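Local coordinates for lipoprotein (Bacillus anthracis, PDB 4JG9) that is of unknown function but, as a putative lipoprotein with a DUF4871 domain, may bind lipid, at residues 44-55 with 154-165. Sequence-based numbering, arbitrary orientation.
Sequences FFHLSVLKDVNW and LWVLNIYVNEKY
From F44, opposite E163 in the hairpin turn, to W55, opposite L154, the chain 44-55 runs antiparallel to strand 153-161, stacked over one face of its sheet rather than paired at its edge; no direct hydrogen bond joins the two segments. The strand leads through a type I' β-hairpin turn, V161 to K164, into strand 164-173; a short 3-10 turn that includes V49 and L50 packs over this antiparallel β-sheet, and V49 O takes a hydrogen bond from Q168 NE2. At the hairpin end the F44 ring meets two residues. E163 CB sits over one face, 4.1 Å from the centroid of the F44 ring, a CH-π contact, while F44 CD1 comes down on a face of the Y160 ring, an oblique pair with planes inclined at 59°. E163 OE2 is hydrogen-bonded to S126 OG of the second subunit. Mid-strand, V49 CG2 rests on N158 OD1 at 3.5 Å; that amide is already held by Q168 and I107. V49 CG1 meets the Y165 ring. Farther along, W55 CG stands anti to the carbonyl carbon (chi1 -79°), which swings the indole back over the strand, with CH2 3.7 Å from V156 CG1. One water links the two segments, donating to F44 O, accepting from H46 N and hydrogen-bonded to Y160 OH at 2.8 Å.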
loop_
_atom_site.group_PDB
_atom_site.type_symbol
_atom_site.label_atom_id
_atom_site.label_comp_id
_atom_site.label_asym_id
_atom_site.label_seq_id
_atom_site.Cartn_x
_atom_site.Cartn_y
_atom_site.Cartn_z
ATOM N N PHE A 44 10.610 5.399 4.697
ATOM C CA PHE A 44 10.987 5.510 6.110
ATOM C C PHE A 44 10.869 4.186 6.837
ATOM O O PHE A 44 11.191 4.095 8.021
ATOM C CB PHE A 44 10.214 6.622 6.847
ATOM C CG PHE A 44 8.716 6.544 6.691
ATOM C CD1 PHE A 44 7.950 5.763 7.552
ATOM C CD2 PHE A 44 8.072 7.264 5.685
ATOM C CE1 PHE A 44 6.547 5.698 7.419
ATOM C CE2 PHE A 44 6.685 7.211 5.540
ATOM C CZ PHE A 44 5.916 6.428 6.412
ATOM N N PHE A 45 10.466 3.143 6.132
ATOM C CA PHE A 45 10.385 1.842 6.758
ATOM C C PHE A 45 11.625 1.014 6.487
ATOM O O PHE A 45 12.041 0.857 5.351
ATOM C CB PHE A 45 9.170 1.059 6.285
ATOM C CG PHE A 45 9.206 -0.381 6.689
ATOM C CD1 PHE A 45 8.840 -0.763 7.959
ATOM C CD2 PHE A 45 9.636 -1.348 5.808
ATOM C CE1 PHE A 45 8.883 -2.084 8.340
ATOM C CE2 PHE A 45 9.684 -2.672 6.182
ATOM C CZ PHE A 45 9.305 -3.040 7.449
ATOM N N HIS A 46 12.203 0.483 7.553
ATOM C CA HIS A 46 13.358 -0.383 7.449
ATOM C C HIS A 46 13.084 -1.644 8.233
ATOM O O HIS A 46 12.422 -1.614 9.257
ATOM C CB HIS A 46 14.609 0.304 7.986
ATOM C CG HIS A 46 14.834 1.671 7.427
ATOM N ND1 HIS A 46 15.225 1.887 6.125
ATOM C CD2 HIS A 46 14.725 2.894 7.995
ATOM C CE1 HIS A 46 15.343 3.185 5.914
ATOM N NE2 HIS A 46 15.045 3.818 7.033
ATOM N N LEU A 47 13.603 -2.756 7.749
ATOM C CA LEU A 47 13.396 -4.037 8.395
ATOM C C LEU A 47 13.999 -4.075 9.789
ATOM O O LEU A 47 13.567 -4.836 10.640
ATOM C CB LEU A 47 13.937 -5.173 7.538
ATOM C CG LEU A 47 12.945 -5.684 6.501
ATOM C CD1 LEU A 47 13.533 -6.835 5.712
ATOM C CD2 LEU A 47 11.664 -6.117 7.183
ATOM N N SER A 48 15.029 -3.282 10.016
ATOM C CA SER A 48 15.704 -3.330 11.306
ATOM C C SER A 48 14.765 -3.123 12.493
ATOM O O SER A 48 15.126 -3.487 13.607
ATOM C CB SER A 48 16.849 -2.318 11.370
ATOM O OG SER A 48 16.379 -0.994 11.170
ATOM N N VAL A 49 13.573 -2.558 12.273
ATOM C CA VAL A 49 12.622 -2.405 13.379
ATOM C C VAL A 49 12.162 -3.760 13.900
ATOM O O VAL A 49 11.630 -3.847 15.002
ATOM C CB VAL A 49 11.364 -1.573 13.023
ATOM C CG1 VAL A 49 11.742 -0.122 12.777
ATOM C CG2 VAL A 49 10.632 -2.167 11.831
ATOM N N LEU A 50 12.355 -4.809 13.106
ATOM C CA LEU A 50 11.989 -6.159 13.530
ATOM C C LEU A 50 12.971 -6.770 14.527
ATOM O O LEU A 50 12.667 -7.799 15.138
ATOM C CB LEU A 50 11.907 -7.094 12.327
ATOM C CG LEU A 50 10.812 -6.844 11.301
ATOM C CD1 LEU A 50 10.871 -7.915 10.221
ATOM C CD2 LEU A 50 9.456 -6.815 11.975
ATOM N N LYS A 51 14.145 -6.156 14.673
ATOM C CA LYS A 51 15.271 -6.788 15.369
ATOM C C LYS A 51 14.997 -7.321 16.781
ATOM O O LYS A 51 15.362 -8.457 17.108
ATOM C CB LYS A 51 16.510 -5.874 15.368
ATOM C CG LYS A 51 16.351 -4.615 16.230
ATOM C CD LYS A 51 17.589 -3.719 16.227
ATOM C CE LYS A 51 17.410 -2.555 17.205
ATOM N NZ LYS A 51 18.683 -1.854 17.528
ATOM N N ASP A 52 14.308 -6.534 17.597
ATOM C CA ASP A 52 14.130 -6.898 18.997
ATOM C C ASP A 52 12.689 -7.194 19.343
ATOM O O ASP A 52 12.310 -7.162 20.510
ATOM C CB ASP A 52 14.627 -5.766 19.890
ATOM C CG ASP A 52 16.103 -5.515 19.735
ATOM O OD1 ASP A 52 16.886 -6.493 19.777
ATOM O OD2 ASP A 52 16.472 -4.336 19.548
ATOM N N VAL A 53 11.888 -7.515 18.337
ATOM C CA VAL A 53 10.476 -7.724 18.575
ATOM C C VAL A 53 10.286 -8.999 19.379
ATOM O O VAL A 53 10.869 -10.036 19.071
ATOM C CB VAL A 53 9.672 -7.777 17.254
ATOM C CG1 VAL A 53 8.252 -8.291 17.487
ATOM C CG2 VAL A 53 9.658 -6.400 16.588
ATOM N N ASN A 54 9.484 -8.912 20.424
ATOM C CA ASN A 54 9.178 -10.081 21.207
ATOM C C ASN A 54 7.861 -10.553 20.652
ATOM O O ASN A 54 6.855 -9.873 20.773
ATOM C CB ASN A 54 9.047 -9.703 22.677
ATOM C CG ASN A 54 8.813 -10.902 23.571
ATOM O OD1 ASN A 54 8.994 -12.045 23.160
ATOM N ND2 ASN A 54 8.406 -10.642 24.806
ATOM N N TRP A 55 7.861 -11.725 20.039
ATOM C CA TRP A 55 6.669 -12.181 19.355
ATOM C C TRP A 55 5.668 -12.835 20.276
ATOM O O TRP A 55 5.441 -14.031 20.240
ATOM C CB TRP A 55 7.032 -13.062 18.166
ATOM C CG TRP A 55 7.467 -12.243 17.003
ATOM C CD1 TRP A 55 8.740 -11.955 16.637
ATOM C CD2 TRP A 55 6.622 -11.564 16.075
ATOM N NE1 TRP A 55 8.744 -11.153 15.532
ATOM C CE2 TRP A 55 7.452 -10.901 15.165
ATOM C CE3 TRP A 55 5.241 -11.460 15.922
ATOM C CZ2 TRP A 55 6.951 -10.145 14.122
ATOM C CZ3 TRP A 55 4.748 -10.713 14.889
ATOM C CH2 TRP A 55 5.597 -10.067 13.999
ATOM N N LEU A 154 -0.050 -13.546 14.914
ATOM C CA LEU A 154 0.561 -12.379 15.531
ATOM C C LEU A 154 1.071 -11.416 14.455
ATOM O O LEU A 154 1.624 -11.826 13.419
ATOM C CB LEU A 154 1.700 -12.800 16.463
ATOM C CG LEU A 154 1.333 -13.669 17.685
ATOM C CD1 LEU A 154 2.568 -14.170 18.417
ATOM C CD2 LEU A 154 0.463 -12.879 18.639
ATOM N N TRP A 155 0.843 -10.131 14.708
ATOM C CA TRP A 155 1.250 -9.049 13.832
ATOM C C TRP A 155 1.938 -8.000 14.678
ATOM O O TRP A 155 1.463 -7.674 15.767
ATOM C CB TRP A 155 0.027 -8.411 13.168
ATOM C CG TRP A 155 -0.644 -9.293 12.155
ATOM C CD1 TRP A 155 -1.542 -10.290 12.404
ATOM C CD2 TRP A 155 -0.467 -9.258 10.729
ATOM N NE1 TRP A 155 -1.932 -10.880 11.220
ATOM C CE2 TRP A 155 -1.285 -10.264 10.181
ATOM C CE3 TRP A 155 0.309 -8.474 9.867
ATOM C CZ2 TRP A 155 -1.357 -10.505 8.806
ATOM C CZ3 TRP A 155 0.242 -8.715 8.496
ATOM C CH2 TRP A 155 -0.582 -9.720 7.980
ATOM N N VAL A 156 3.055 -7.472 14.189
ATOM C CA VAL A 156 3.681 -6.331 14.836
ATOM C C VAL A 156 3.206 -5.048 14.161
ATOM O O VAL A 156 3.111 -4.972 12.928
ATOM C CB VAL A 156 5.224 -6.417 14.843
ATOM C CG1 VAL A 156 5.783 -6.438 13.411
ATOM C CG2 VAL A 156 5.828 -5.257 15.663
ATOM N N LEU A 157 2.881 -4.050 14.971
ATOM C CA LEU A 157 2.435 -2.770 14.449
ATOM C C LEU A 157 3.523 -1.715 14.635
ATOM O O LEU A 157 3.777 -1.284 15.757
ATOM C CB LEU A 157 1.175 -2.343 15.185
ATOM C CG LEU A 157 -0.178 -2.733 14.598
ATOM C CD1 LEU A 157 -0.189 -4.156 14.131
ATOM C CD2 LEU A 157 -1.263 -2.518 15.649
ATOM N N ASN A 158 4.168 -1.309 13.543
ATOM C CA ASN A 158 5.209 -0.277 13.617
ATOM C C ASN A 158 4.610 1.102 13.407
ATOM O O ASN A 158 3.928 1.340 12.416
ATOM C CB ASN A 158 6.305 -0.536 12.593
ATOM C CG ASN A 158 6.893 -1.911 12.724
ATOM O OD1 ASN A 158 7.664 -2.178 13.651
ATOM N ND2 ASN A 158 6.520 -2.812 11.806
ATOM N N ILE A 159 4.838 1.999 14.358
ATOM C CA ILE A 159 4.134 3.273 14.376
ATOM C C ILE A 159 5.097 4.434 14.128
ATOM O O ILE A 159 6.168 4.515 14.741
ATOM C CB ILE A 159 3.377 3.474 15.710
ATOM C CG1 ILE A 159 2.354 2.357 15.927
ATOM C CG2 ILE A 159 2.692 4.828 15.765
ATOM C CD1 ILE A 159 2.260 1.950 17.381
ATOM N N TYR A 160 4.710 5.315 13.212
ATOM C CA TYR A 160 5.514 6.471 12.834
ATOM C C TYR A 160 4.657 7.709 12.976
ATOM O O TYR A 160 3.440 7.656 12.812
ATOM C CB TYR A 160 6.011 6.345 11.382
ATOM C CG TYR A 160 6.818 5.090 11.144
ATOM C CD1 TYR A 160 8.204 5.142 11.015
ATOM C CD2 TYR A 160 6.191 3.846 11.054
ATOM C CE1 TYR A 160 8.950 3.985 10.811
ATOM C CE2 TYR A 160 6.931 2.680 10.856
ATOM C CZ TYR A 160 8.303 2.759 10.734
ATOM O OH TYR A 160 9.021 1.606 10.532
ATOM N N VAL A 161 5.291 8.814 13.334
ATOM C CA VAL A 161 4.635 10.101 13.315
ATOM C C VAL A 161 5.519 11.044 12.544
ATOM O O VAL A 161 6.733 11.138 12.815
ATOM C CB VAL A 161 4.391 10.649 14.734
ATOM C CG1 VAL A 161 3.892 12.097 14.681
ATOM C CG2 VAL A 161 3.437 9.739 15.483
ATOM N N ASN A 162 4.911 11.724 11.576
ATOM C CA ASN A 162 5.653 12.626 10.712
ATOM C C ASN A 162 6.827 11.886 10.075
ATOM O O ASN A 162 7.909 12.455 9.907
ATOM C CB ASN A 162 6.133 13.857 11.485
ATOM C CG ASN A 162 6.409 15.033 10.574
ATOM O OD1 ASN A 162 5.867 15.109 9.467
ATOM N ND2 ASN A 162 7.247 15.963 11.031
ATOM N N GLU A 163 6.597 10.607 9.763
ATOM C CA GLU A 163 7.572 9.738 9.086
ATOM C C GLU A 163 8.762 9.326 9.927
ATOM O O GLU A 163 9.704 8.726 9.408
ATOM C CB GLU A 163 8.045 10.352 7.756
ATOM C CG GLU A 163 6.900 10.624 6.815
ATOM C CD GLU A 163 7.339 10.818 5.373
ATOM O OE1 GLU A 163 8.569 10.851 5.124
ATOM O OE2 GLU A 163 6.441 10.919 4.493
ATOM N N LYS A 164 8.714 9.650 11.216
ATOM C CA LYS A 164 9.756 9.274 12.171
ATOM C C LYS A 164 9.255 8.154 13.080
ATOM O O LYS A 164 8.125 8.214 13.574
ATOM C CB LYS A 164 10.155 10.489 13.002
ATOM C CG LYS A 164 11.186 10.229 14.090
ATOM C CD LYS A 164 11.435 11.516 14.862
ATOM C CE LYS A 164 12.305 11.295 16.063
ATOM N NZ LYS A 164 13.714 11.044 15.675
ATOM N N TYR A 165 10.076 7.123 13.269
ATOM C CA TYR A 165 9.692 5.981 14.097
ATOM C C TYR A 165 9.293 6.411 15.510
ATOM O O TYR A 165 10.000 7.182 16.156
ATOM C CB TYR A 165 10.826 4.956 14.160
ATOM C CG TYR A 165 10.508 3.748 15.005
ATOM C CD1 TYR A 165 9.803 2.671 14.476
ATOM C CD2 TYR A 165 10.911 3.677 16.334
ATOM C CE1 TYR A 165 9.504 1.557 15.254
ATOM C CE2 TYR A 165 10.618 2.566 17.115
ATOM C CZ TYR A 165 9.913 1.516 16.573
ATOM O OH TYR A 165 9.621 0.413 17.350
HETATM O O HOH W 1 11.742 2.002 9.964
#